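Local coordinates for protein fructose-bisphosphate aldolase (Plasmodium falciparum, PDB 4TR9) that belongs to the class I fructose-bisphosphate aldolase family, folds as a TIM barrel, assembles from four chains and here binds N'-[(E)-(2,4-dichlorophenyl)methylidene]-3,4-dihydroxybenzohydrazide in a pocket lined by charged side chains, at residues R149-R154 against A179-I184; I184-R189 against N227-E232; P110-D115 against K141-A146; C219-L224 against R266-A271. One frame throughout, in Å; residues are numbered along the deposited sequence.

Contact 1 of 4, residues R149-R154 against A179-I184. With 38D (N'-[(E)-(2,4-dichlorophenyl)methylidene]-3,4-dihydroxybenzohydrazide), chain K.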
# COMPACT_ATOMS: atom_id res chain seq x y z
N ARG A 149 -24.89 -2.57 -22.49
CA ARG A 149 -23.62 -3.18 -22.85
C ARG A 149 -22.44 -2.51 -22.14
O ARG A 149 -21.31 -2.98 -22.23
CB ARG A 149 -23.41 -3.13 -24.37
CG ARG A 149 -24.32 -4.08 -25.14
CD ARG A 149 -24.05 -5.53 -24.74
NE ARG A 149 -24.95 -6.46 -25.41
CZ ARG A 149 -26.10 -6.89 -24.90
NH1 ARG A 149 -26.85 -7.75 -25.58
NH2 ARG A 149 -26.50 -6.46 -23.71
N PHE A 150 -22.72 -1.42 -21.44
CA PHE A 150 -21.70 -0.79 -20.61
C PHE A 150 -22.35 -0.08 -19.42
O PHE A 150 -23.51 0.32 -19.48
CB PHE A 150 -20.85 0.19 -21.43
CG PHE A 150 -21.57 1.44 -21.87
CD1 PHE A 150 -21.48 2.60 -21.12
CD2 PHE A 150 -22.30 1.45 -23.05
CE1 PHE A 150 -22.13 3.75 -21.53
CE2 PHE A 150 -22.94 2.61 -23.46
CZ PHE A 150 -22.86 3.76 -22.70
N ALA A 151 -21.59 0.06 -18.33
CA ALA A 151 -22.12 0.64 -17.10
C ALA A 151 -21.33 1.86 -16.65
O ALA A 151 -20.26 2.16 -17.19
CB ALA A 151 -22.14 -0.41 -16.00
N LYS A 152 -21.86 2.57 -15.66
CA LYS A 152 -21.21 3.77 -15.14
C LYS A 152 -21.32 3.85 -13.62
O LYS A 152 -22.27 3.34 -13.03
CB LYS A 152 -21.82 5.02 -15.78
CG LYS A 152 -20.88 6.21 -15.81
CD LYS A 152 -21.62 7.49 -15.49
CE LYS A 152 -22.25 7.41 -14.12
NZ LYS A 152 -22.97 8.66 -13.76
N TRP A 153 -20.34 4.49 -13.00
CA TRP A 153 -20.22 4.55 -11.54
C TRP A 153 -19.48 5.82 -11.15
O TRP A 153 -18.26 5.91 -11.33
CB TRP A 153 -19.50 3.29 -11.04
CG TRP A 153 -19.17 3.22 -9.56
CD1 TRP A 153 -18.30 4.01 -8.87
CD2 TRP A 153 -19.65 2.24 -8.62
NE1 TRP A 153 -18.24 3.61 -7.56
CE2 TRP A 153 -19.06 2.53 -7.38
CE3 TRP A 153 -20.55 1.17 -8.71
CZ2 TRP A 153 -19.32 1.78 -6.23
CZ3 TRP A 153 -20.81 0.42 -7.57
CH2 TRP A 153 -20.19 0.73 -6.35
N ARG A 154 -20.20 6.79 -10.62
CA ARG A 154 -19.64 8.11 -10.35
C ARG A 154 -19.16 8.27 -8.91
O ARG A 154 -19.92 8.07 -7.96
CB ARG A 154 -20.66 9.20 -10.67
CG ARG A 154 -20.21 10.60 -10.30
CD ARG A 154 -21.23 11.64 -10.75
NE ARG A 154 -20.87 12.99 -10.36
CZ ARG A 154 -21.34 13.61 -9.28
NH1 ARG A 154 -20.95 14.85 -9.00
NH2 ARG A 154 -22.20 12.99 -8.48
N ALA A 179 -12.67 0.24 -8.27
CA ALA A 179 -11.98 -1.00 -8.60
C ALA A 179 -12.92 -2.21 -8.52
O ALA A 179 -12.98 -3.01 -9.45
CB ALA A 179 -10.79 -1.21 -7.67
N ARG A 180 -13.64 -2.32 -7.41
CA ARG A 180 -14.58 -3.42 -7.22
C ARG A 180 -15.68 -3.39 -8.27
O ARG A 180 -16.02 -4.42 -8.86
CB ARG A 180 -15.20 -3.36 -5.82
CG ARG A 180 -14.20 -3.55 -4.69
CD ARG A 180 -13.78 -5.01 -4.56
NE ARG A 180 -14.83 -5.84 -3.99
CZ ARG A 180 -15.57 -6.70 -4.69
NH1 ARG A 180 -16.51 -7.42 -4.09
NH2 ARG A 180 -15.36 -6.85 -6.00
N TYR A 181 -16.24 -2.21 -8.50
CA TYR A 181 -17.31 -2.02 -9.47
C TYR A 181 -16.91 -2.48 -10.87
O TYR A 181 -17.69 -3.15 -11.55
CB TYR A 181 -17.73 -0.55 -9.50
CG TYR A 181 -18.01 0.00 -10.89
CD1 TYR A 181 -19.23 -0.22 -11.51
CD2 TYR A 181 -17.05 0.75 -11.56
CE1 TYR A 181 -19.49 0.29 -12.78
CE2 TYR A 181 -17.30 1.26 -12.83
CZ TYR A 181 -18.51 1.02 -13.43
OH TYR A 181 -18.76 1.53 -14.68
N ALA A 182 -15.71 -2.11 -11.29
CA ALA A 182 -15.26 -2.39 -12.64
C ALA A 182 -15.06 -3.88 -12.87
O ALA A 182 -15.34 -4.39 -13.96
CB ALA A 182 -13.97 -1.63 -12.93
N SER A 183 -14.58 -4.59 -11.85
CA SER A 183 -14.34 -6.02 -11.97
C SER A 183 -15.65 -6.80 -12.08
O SER A 183 -15.75 -7.76 -12.85
CB SER A 183 -13.53 -6.52 -10.77
OG SER A 183 -14.25 -6.36 -9.56
N ILE A 184 -16.64 -6.39 -11.30
CA ILE A 184 -17.95 -7.04 -11.30
C ILE A 184 -18.64 -6.89 -12.65
O ILE A 184 -19.25 -7.84 -13.16
CB ILE A 184 -18.85 -6.48 -10.18
CG1 ILE A 184 -18.19 -6.69 -8.82
CG2 ILE A 184 -20.22 -7.13 -10.21
CD1 ILE A 184 -18.95 -6.07 -7.67
N12 38D K . -26.22 14.17 -8.99
C13 38D K . -25.80 15.55 -8.95
C15 38D K . -27.23 15.79 -6.92
C17 38D K . -26.74 17.37 -5.19
C20 38D K . -25.30 17.23 -7.11
C01 38D K . -24.12 12.67 -12.45
C02 38D K . -23.43 12.26 -13.59
O03 38D K . -22.12 12.71 -13.86
C04 38D K . -24.05 11.39 -14.49
C05 38D K . -25.33 10.94 -14.25
C06 38D K . -26.02 11.35 -13.12
O07 38D K . -23.37 10.96 -15.65
C08 38D K . -25.41 12.20 -12.22
C09 38D K . -26.21 12.64 -10.99
O10 38D K . -27.30 12.15 -10.76
N11 38D K . -25.62 13.64 -10.13
C14 38D K . -26.11 16.21 -7.62
C16 38D K . -27.54 16.37 -5.70
CL1 38D K . -27.16 18.08 -3.66
C19 38D K . -25.62 17.81 -5.88
CL2 38D K . -23.89 17.80 -7.96

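Contact 2 of 4, residues I184-R189 against N227-E232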
# COMPACT_ATOMS: atom_id res chain seq x y z
N ILE A 184 -16.64 -6.39 -11.30
CA ILE A 184 -17.95 -7.04 -11.30
C ILE A 184 -18.64 -6.89 -12.65
O ILE A 184 -19.25 -7.84 -13.16
CB ILE A 184 -18.85 -6.48 -10.18
CG1 ILE A 184 -18.19 -6.69 -8.82
CG2 ILE A 184 -20.22 -7.13 -10.21
CD1 ILE A 184 -18.95 -6.07 -7.67
N CYS A 185 -18.55 -5.70 -13.23
CA CYS A 185 -19.15 -5.44 -14.53
C CYS A 185 -18.53 -6.28 -15.64
O CYS A 185 -19.24 -6.87 -16.45
CB CYS A 185 -19.03 -3.95 -14.88
SG CYS A 185 -20.06 -2.87 -13.87
N GLN A 186 -17.20 -6.33 -15.66
CA GLN A 186 -16.49 -7.12 -16.66
C GLN A 186 -16.81 -8.60 -16.53
O GLN A 186 -16.85 -9.33 -17.52
CB GLN A 186 -14.98 -6.88 -16.55
CG GLN A 186 -14.55 -5.47 -16.88
CD GLN A 186 -13.05 -5.31 -16.97
OE1 GLN A 186 -12.29 -6.10 -16.41
NE2 GLN A 186 -12.61 -4.28 -17.69
N GLN A 187 -17.04 -9.04 -15.29
CA GLN A 187 -17.42 -10.42 -15.03
C GLN A 187 -18.77 -10.74 -15.66
O GLN A 187 -19.01 -11.86 -16.10
CB GLN A 187 -17.46 -10.69 -13.52
CG GLN A 187 -17.67 -12.14 -13.15
CD GLN A 187 -17.93 -12.34 -11.67
OE1 GLN A 187 -18.57 -11.50 -11.03
NE2 GLN A 187 -17.44 -13.44 -11.12
N ASN A 188 -19.64 -9.73 -15.71
CA ASN A 188 -20.98 -9.91 -16.24
C ASN A 188 -21.17 -9.23 -17.59
O ASN A 188 -22.26 -8.74 -17.90
CB ASN A 188 -22.01 -9.38 -15.24
CG ASN A 188 -21.99 -10.13 -13.92
OD1 ASN A 188 -22.62 -11.18 -13.79
ND2 ASN A 188 -21.27 -9.60 -12.94
N ARG A 189 -20.11 -9.21 -18.39
CA ARG A 189 -20.16 -8.74 -19.77
C ARG A 189 -20.63 -7.29 -19.91
O ARG A 189 -21.44 -6.97 -20.79
CB ARG A 189 -21.06 -9.65 -20.60
CG ARG A 189 -20.60 -11.10 -20.64
CD ARG A 189 -21.63 -12.00 -21.31
NE ARG A 189 -22.87 -12.10 -20.54
CZ ARG A 189 -23.93 -12.80 -20.92
NH1 ARG A 189 -25.01 -12.83 -20.15
NH2 ARG A 189 -23.92 -13.47 -22.07
N ASN A 227 -7.34 -5.58 -8.68
CA ASN A 227 -8.57 -6.35 -8.78
C ASN A 227 -8.65 -7.05 -10.14
O ASN A 227 -9.60 -7.79 -10.41
CB ASN A 227 -9.79 -5.46 -8.56
CG ASN A 227 -9.90 -4.97 -7.13
OD1 ASN A 227 -9.14 -4.10 -6.70
ND2 ASN A 227 -10.86 -5.51 -6.39
N GLY A 228 -7.66 -6.79 -10.98
CA GLY A 228 -7.54 -7.47 -12.26
C GLY A 228 -8.52 -7.02 -13.33
O GLY A 228 -9.03 -7.83 -14.10
N VAL A 229 -8.78 -5.72 -13.38
CA VAL A 229 -9.68 -5.17 -14.38
C VAL A 229 -8.97 -5.00 -15.72
O VAL A 229 -7.92 -4.37 -15.80
CB VAL A 229 -10.27 -3.82 -13.93
CG1 VAL A 229 -10.76 -3.01 -15.13
CG2 VAL A 229 -11.39 -4.06 -12.96
N LEU A 230 -9.56 -5.57 -16.76
CA LEU A 230 -9.02 -5.46 -18.11
C LEU A 230 -9.13 -4.02 -18.60
O LEU A 230 -10.23 -3.52 -18.84
CB LEU A 230 -9.76 -6.40 -19.06
CG LEU A 230 -9.16 -6.58 -20.46
CD1 LEU A 230 -7.83 -7.31 -20.38
CD2 LEU A 230 -10.13 -7.31 -21.37
N LEU A 231 -7.98 -3.36 -18.75
CA LEU A 231 -7.96 -1.97 -19.18
C LEU A 231 -8.45 -1.83 -20.61
O LEU A 231 -9.01 -0.79 -20.98
CB LEU A 231 -6.54 -1.39 -19.05
CG LEU A 231 -6.00 -1.25 -17.63
CD1 LEU A 231 -4.60 -0.66 -17.65
CD2 LEU A 231 -6.93 -0.40 -16.78
N GLU A 232 -8.26 -2.87 -21.41
CA GLU A 232 -8.71 -2.86 -22.80
C GLU A 232 -10.23 -2.83 -22.90
O GLU A 232 -10.79 -2.37 -23.90
CB GLU A 232 -8.16 -4.09 -23.55
CG GLU A 232 -6.65 -4.11 -23.73
CD GLU A 232 -5.92 -4.70 -22.54
OE1 GLU A 232 -6.39 -4.54 -21.40
OE2 GLU A 232 -4.87 -5.34 -22.76

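Contact 3 of 4, residues P110-D115 against K141-A146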
# COMPACT_ATOMS: atom_id res chain seq x y z
N PRO A 110 -26.64 1.13 -25.67
CA PRO A 110 -27.29 1.42 -24.39
C PRO A 110 -26.33 1.29 -23.20
O PRO A 110 -25.59 0.31 -23.11
CB PRO A 110 -28.40 0.37 -24.31
CG PRO A 110 -28.61 -0.09 -25.71
CD PRO A 110 -27.26 -0.03 -26.35
N GLY A 111 -26.36 2.28 -22.31
CA GLY A 111 -25.55 2.24 -21.11
C GLY A 111 -26.41 2.42 -19.88
O GLY A 111 -27.54 2.89 -19.98
N ILE A 112 -25.89 2.03 -18.72
CA ILE A 112 -26.69 2.07 -17.50
C ILE A 112 -25.89 2.57 -16.29
O ILE A 112 -24.76 2.15 -16.05
CB ILE A 112 -27.29 0.68 -17.19
CG1 ILE A 112 -28.11 0.71 -15.90
CG2 ILE A 112 -26.20 -0.38 -17.12
CD1 ILE A 112 -29.32 1.62 -15.97
N LYS A 113 -26.50 3.48 -15.54
CA LYS A 113 -25.94 3.96 -14.28
C LYS A 113 -26.24 2.95 -13.18
O LYS A 113 -27.39 2.62 -12.93
CB LYS A 113 -26.53 5.33 -13.93
CG LYS A 113 -26.15 5.85 -12.56
CD LYS A 113 -26.97 7.09 -12.23
CE LYS A 113 -26.56 7.69 -10.89
NZ LYS A 113 -25.17 8.20 -10.93
N VAL A 114 -25.19 2.45 -12.53
CA VAL A 114 -25.35 1.37 -11.55
C VAL A 114 -25.04 1.79 -10.12
O VAL A 114 -25.19 1.00 -9.19
CB VAL A 114 -24.47 0.16 -11.91
CG1 VAL A 114 -24.73 -0.29 -13.33
CG2 VAL A 114 -23.00 0.50 -11.72
N ASP A 115 -24.62 3.04 -9.93
CA ASP A 115 -24.28 3.52 -8.60
C ASP A 115 -25.53 3.95 -7.83
O ASP A 115 -26.52 4.37 -8.44
CB ASP A 115 -23.27 4.67 -8.67
CG ASP A 115 -23.86 5.94 -9.24
OD1 ASP A 115 -24.46 6.72 -8.46
OD2 ASP A 115 -23.72 6.17 -10.46
N LYS A 141 -26.55 -8.61 -14.71
CA LYS A 141 -27.17 -9.66 -15.52
C LYS A 141 -28.53 -9.21 -16.02
O LYS A 141 -28.94 -9.55 -17.13
CB LYS A 141 -27.30 -10.96 -14.71
CG LYS A 141 -25.97 -11.55 -14.28
CD LYS A 141 -26.17 -12.86 -13.52
CE LYS A 141 -24.83 -13.45 -13.09
NZ LYS A 141 -25.01 -14.74 -12.36
N GLU A 142 -29.23 -8.44 -15.19
CA GLU A 142 -30.53 -7.90 -15.55
C GLU A 142 -30.41 -6.83 -16.63
O GLU A 142 -31.18 -6.80 -17.59
CB GLU A 142 -31.23 -7.32 -14.31
CG GLU A 142 -32.53 -6.60 -14.60
CD GLU A 142 -33.08 -5.87 -13.39
OE1 GLU A 142 -32.41 -5.89 -12.33
OE2 GLU A 142 -34.17 -5.27 -13.49
N TYR A 143 -29.42 -5.95 -16.47
CA TYR A 143 -29.21 -4.85 -17.39
C TYR A 143 -28.75 -5.33 -18.77
O TYR A 143 -29.15 -4.78 -19.79
CB TYR A 143 -28.20 -3.86 -16.82
CG TYR A 143 -28.67 -3.15 -15.56
CD1 TYR A 143 -30.02 -2.97 -15.31
CD2 TYR A 143 -27.76 -2.68 -14.63
CE1 TYR A 143 -30.45 -2.33 -14.16
CE2 TYR A 143 -28.18 -2.04 -13.48
CZ TYR A 143 -29.53 -1.86 -13.25
OH TYR A 143 -29.95 -1.22 -12.11
N TYR A 144 -27.91 -6.36 -18.78
CA TYR A 144 -27.41 -6.92 -20.03
C TYR A 144 -28.54 -7.48 -20.88
O TYR A 144 -28.60 -7.25 -22.09
CB TYR A 144 -26.37 -8.01 -19.75
CG TYR A 144 -25.71 -8.56 -21.00
CD1 TYR A 144 -24.57 -7.96 -21.52
CD2 TYR A 144 -26.22 -9.67 -21.66
CE1 TYR A 144 -23.96 -8.45 -22.66
CE2 TYR A 144 -25.62 -10.17 -22.79
CZ TYR A 144 -24.49 -9.55 -23.29
OH TYR A 144 -23.88 -10.04 -24.42
N LYS A 145 -29.43 -8.23 -20.24
CA LYS A 145 -30.55 -8.84 -20.94
C LYS A 145 -31.55 -7.78 -21.38
O LYS A 145 -32.34 -7.99 -22.30
CB LYS A 145 -31.24 -9.88 -20.05
CG LYS A 145 -31.96 -10.98 -20.82
CD LYS A 145 -32.54 -12.03 -19.88
CE LYS A 145 -33.73 -11.49 -19.11
NZ LYS A 145 -34.86 -11.14 -20.02
N ALA A 146 -31.50 -6.62 -20.72
CA ALA A 146 -32.37 -5.50 -21.06
C ALA A 146 -31.84 -4.75 -22.28
O ALA A 146 -32.58 -4.05 -22.96
CB ALA A 146 -32.51 -4.56 -19.87

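Contact 4 of 4, residues C219-L224 against R266-A271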
# COMPACT_ATOMS: atom_id res chain seq x y z
N CYS A 219 -3.65 6.24 -8.07
CA CYS A 219 -4.23 5.34 -7.09
C CYS A 219 -5.41 4.57 -7.67
O CYS A 219 -5.65 3.42 -7.32
CB CYS A 219 -4.67 6.11 -5.84
SG CYS A 219 -5.28 5.08 -4.50
N VAL A 220 -6.15 5.22 -8.57
CA VAL A 220 -7.30 4.59 -9.21
C VAL A 220 -6.87 3.40 -10.06
O VAL A 220 -7.38 2.30 -9.89
CB VAL A 220 -8.08 5.59 -10.09
CG1 VAL A 220 -9.03 4.86 -11.02
CG2 VAL A 220 -8.83 6.59 -9.23
N PHE A 221 -5.91 3.63 -10.95
CA PHE A 221 -5.40 2.56 -11.81
C PHE A 221 -4.67 1.50 -11.00
O PHE A 221 -4.67 0.32 -11.37
CB PHE A 221 -4.48 3.13 -12.89
CG PHE A 221 -5.22 3.70 -14.07
CD1 PHE A 221 -5.60 2.89 -15.12
CD2 PHE A 221 -5.54 5.05 -14.11
CE1 PHE A 221 -6.28 3.41 -16.20
CE2 PHE A 221 -6.23 5.57 -15.19
CZ PHE A 221 -6.60 4.75 -16.24
N LYS A 222 -4.04 1.91 -9.91
CA LYS A 222 -3.39 0.96 -9.02
C LYS A 222 -4.42 -0.02 -8.47
O LYS A 222 -4.23 -1.23 -8.54
CB LYS A 222 -2.67 1.68 -7.87
CG LYS A 222 -1.96 0.75 -6.90
CD LYS A 222 -0.96 -0.14 -7.62
CE LYS A 222 -0.04 -0.85 -6.63
NZ LYS A 222 -0.78 -1.70 -5.66
N ALA A 223 -5.51 0.52 -7.94
CA ALA A 223 -6.60 -0.31 -7.43
C ALA A 223 -7.23 -1.13 -8.54
O ALA A 223 -7.71 -2.24 -8.31
CB ALA A 223 -7.64 0.56 -6.74
N LEU A 224 -7.22 -0.59 -9.76
CA LEU A 224 -7.80 -1.28 -10.91
C LEU A 224 -7.03 -2.54 -11.26
O LEU A 224 -7.62 -3.56 -11.62
CB LEU A 224 -7.87 -0.35 -12.12
CG LEU A 224 -9.02 0.65 -12.15
CD1 LEU A 224 -9.01 1.45 -13.44
CD2 LEU A 224 -10.36 -0.06 -11.98
N ARG A 266 0.91 10.89 -18.04
CA ARG A 266 1.72 10.49 -16.89
C ARG A 266 1.07 9.36 -16.08
O ARG A 266 1.74 8.73 -15.26
CB ARG A 266 1.97 11.69 -15.97
CG ARG A 266 2.98 12.69 -16.49
CD ARG A 266 3.12 13.86 -15.52
NE ARG A 266 4.13 14.82 -15.95
CZ ARG A 266 4.40 15.96 -15.30
NH1 ARG A 266 5.33 16.78 -15.76
NH2 ARG A 266 3.73 16.27 -14.20
N THR A 267 -0.21 9.11 -16.31
CA THR A 267 -0.95 8.19 -15.44
C THR A 267 -1.69 7.07 -16.16
O THR A 267 -1.83 5.97 -15.62
CB THR A 267 -1.98 8.97 -14.59
OG1 THR A 267 -2.84 9.73 -15.44
CG2 THR A 267 -1.27 9.92 -13.63
N VAL A 268 -2.17 7.34 -17.38
CA VAL A 268 -3.05 6.40 -18.07
C VAL A 268 -2.34 5.52 -19.09
O VAL A 268 -1.88 6.01 -20.12
CB VAL A 268 -4.20 7.14 -18.79
CG1 VAL A 268 -5.12 6.14 -19.48
CG2 VAL A 268 -4.98 8.00 -17.81
N PRO A 269 -2.26 4.21 -18.82
CA PRO A 269 -1.66 3.24 -19.74
C PRO A 269 -2.42 3.16 -21.07
O PRO A 269 -3.65 3.22 -21.06
CB PRO A 269 -1.75 1.91 -18.98
CG PRO A 269 -1.89 2.30 -17.55
CD PRO A 269 -2.68 3.57 -17.56
N PRO A 270 -1.69 3.02 -22.19
CA PRO A 270 -2.24 2.98 -23.55
C PRO A 270 -3.22 1.84 -23.79
O PRO A 270 -3.95 1.87 -24.79
CB PRO A 270 -1.00 2.81 -24.42
CG PRO A 270 0.11 3.36 -23.61
CD PRO A 270 -0.22 3.00 -22.20
N ALA A 271 -3.24 0.84 -22.91
CA ALA A 271 -4.17 -0.29 -23.05
C ALA A 271 -5.61 0.19 -22.97
O ALA A 271 -6.51 -0.41 -23.56
CB ALA A 271 -3.89 -1.33 -21.98

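Contact 1 of 4, residues R149-R154 against A179-I184
W153 of the strand and Y181 of the helix lie against each other as an offset stack, the five-membered ring of W153 and the phenol ring of Y181 having centroids 4.6 Å apart and planes inclined by 28°. The two side chains run past one another in opposite directions, and this is what lets each methylene sit on its partner's ring: CB of W153 lies over the middle of one face of Y181, while CB of Y181 rests on a face of the indole, 3.6 Å from the centroid of its six-membered ring. CE3 of W153 comes within 3.4 Å of CD1 of Y181. With its CG anti to the backbone N (chi1 175°), the indole is laid against the phenol ring.

Further back on the strand, A151 meets the edge of the phenol ring, its CB 4.2 Å from CE1 of Y181. The phenol oxygen lies beside the strand backbone, with OH of Y181 3.0 Å from O of A151. A weak hydrogen bond joins OH of Y181 to the backbone N of I193.

K152 points to the other side of the strand, where its NZ lies 3.0 Å from O07 of N'-[(E)-(2,4-dichlorophenyl)methylidene]-3,4-dihydroxybenzohydrazide and forms a salt bridge with D40. One strand thus serves the hydrophobic layer under the helix and the pocket inside the barrel. Residues 179-184 run nearly antiparallel to 150-154 (171°), with axes 9.5 Å apart. Helix 168-187 is the crossover of a beta-alpha-beta unit that strand 150-157 begins and strand 191-198 completes, and Y181 also packs on P192 of the latter.

Contact 2 of 4, residues I184-R189 against N227-E232
The amide of Q186 reaches from the last turns of helix 168-187 to the backbone of L230, a side-chain bridge between a barrel helix and the loop that leads from helix 206-226 to strand 235-236 in this TIM barrel. Both ends of the amide are used on one residue. The oxygen OE1 of Q186 accepts from N of L230 at 2.8 Å, with the donor in the carbonyl plane and on a lone pair. In return NE2 of Q186 donates to O of L230, also at 2.8 Å; that oxygen lies close to the amide plane of Q186, whereas the donor is tilted 21° from the carbonyl plane of L230. Two bonds to one residue's backbone fix the rotation of the amide, and N and O of L230, in a segment without regular secondary structure, are both satisfied by it.

The Q186 chain is extended beyond CG, which carries its amide across to the loop. V229 crosses it at about a right angle, its CG1 3.4 Å from NE2 of Q186, and CB of L230 approaches OE1 of Q186 to 3.7 Å.

Schellman motifs end both preceding helices, with R189 and G228 as the residues of positive phi. At the first of these ends, N188 turns its side chain back onto the last turn: ND2 of N188 donates to O of I184 at 2.7 Å, with an N-H...O angle of 150°.

Contact 3 of 4, residues P110-D115 against K141-A146
One face of the Y143 ring is occupied by I112, whose CG1 stands 3.7 Å from the ring centroid and only 14° off the normal, a CH-pi contact displaced somewhat toward the CD2 side. The nearest pair is CG1 of I112 and CD2 of Y143, at 3.6 Å. V114 comes to the same ring obliquely, with its CG1 3.9 Å from CE2 of Y143.

The isoleucine uses both of its branches. Holding CG1 anti to the backbone N (chi1 180°) lays that methylene over the ring, while CG2 settles beside CD2 of Y143 at 3.7 Å; the two side chains cross at about a right angle. No hydrogen bond joins the segments, so hydrophobic contact does the work.

K113 leaves on the other side of the strand and is one of the pocket residues that touch the ligand. NZ of K113 forms a salt bridge with OD2 of D115, which receives it on its syn lone pair; the modelled separation is short and its exact length doubtful.

Strand 109-113 lies between strands 79-84 and 150-157 in the parallel barrel sheet, and I112 is hydrogen-bonded through its backbone to F150 and K152. Helix 136-146 packs outside this sheet, with Y143 also touching E86 and L89 of helix 86-89.

Contact 4 of 4, residues C219-L224 against R266-A271
The backbones of the two segments come nearest at F221 and V268, whose CA atoms are 7.7 Å apart. Residues 219-224 belong to helix 206-226 on the outside of the TIM barrel and keep regular helical bonds, from N of A223 to O of C219 and from N of L224 to O of V220. The chain of 266-271, by contrast, leaves the weakly bonded end of helix 253-267, is extended at V268 and P269 and turns again at P270 and A271.

F221 is the one residue of the helical segment that makes the contact, and its ring meets three successive residues. P269 sits over one face, its CD 4.1 Å from the ring centroid and 22° off the normal, in a CH-pi contact offset toward the rim; the ring and the proline come from opposite directions. O of T267 lies over the face too, 4.1 Å from CD2 of F221. V268 approaches obliquely at the CE2-CZ end, both methyls in contact, CG2 being 3.8 Å from CE2 of F221.

With CG of F221 anti to the carbonyl carbon (chi1 -81°), the ring lies against the backbone and side chains of 267-269. L231, L236 and L272 also pack on it, so the ring is enclosed in a buried apolar cluster. The polar end of T267 turns to its own helix, where OG1 bonds to O of T263, while R266 forms a salt bridge with E232 of the third subunit. On the valine, the other methyl also touches the ring tip, with CG1 of V268 3.8 Å from CZ of F221.

In the fold
The four contacts sample a TIM barrel, two between strand and helix and two among its outer helices and loops. Contacts 1 and 3 use neighbouring parallel strands, 150-157 and 109-113, and lie about 10 Å apart between centres; helix 136-146 leads directly into strand 150-157. Contact 2 continues along helix 168-187, shares I184 with contact 1 and is about 8 Å from it. Along the chain contact 3 closes first and contact 1 second, while the segments of contacts 2 and 4 alternate. Contacts 3 and 4 are farthest apart, about 25 Å between centres. Contacts 1 and 3 hold pocket residues; contacts 1 and 2 touch the second subunit and contacts 2 and 4 the third, so pocket-bearing strands lie close to subunit interfaces.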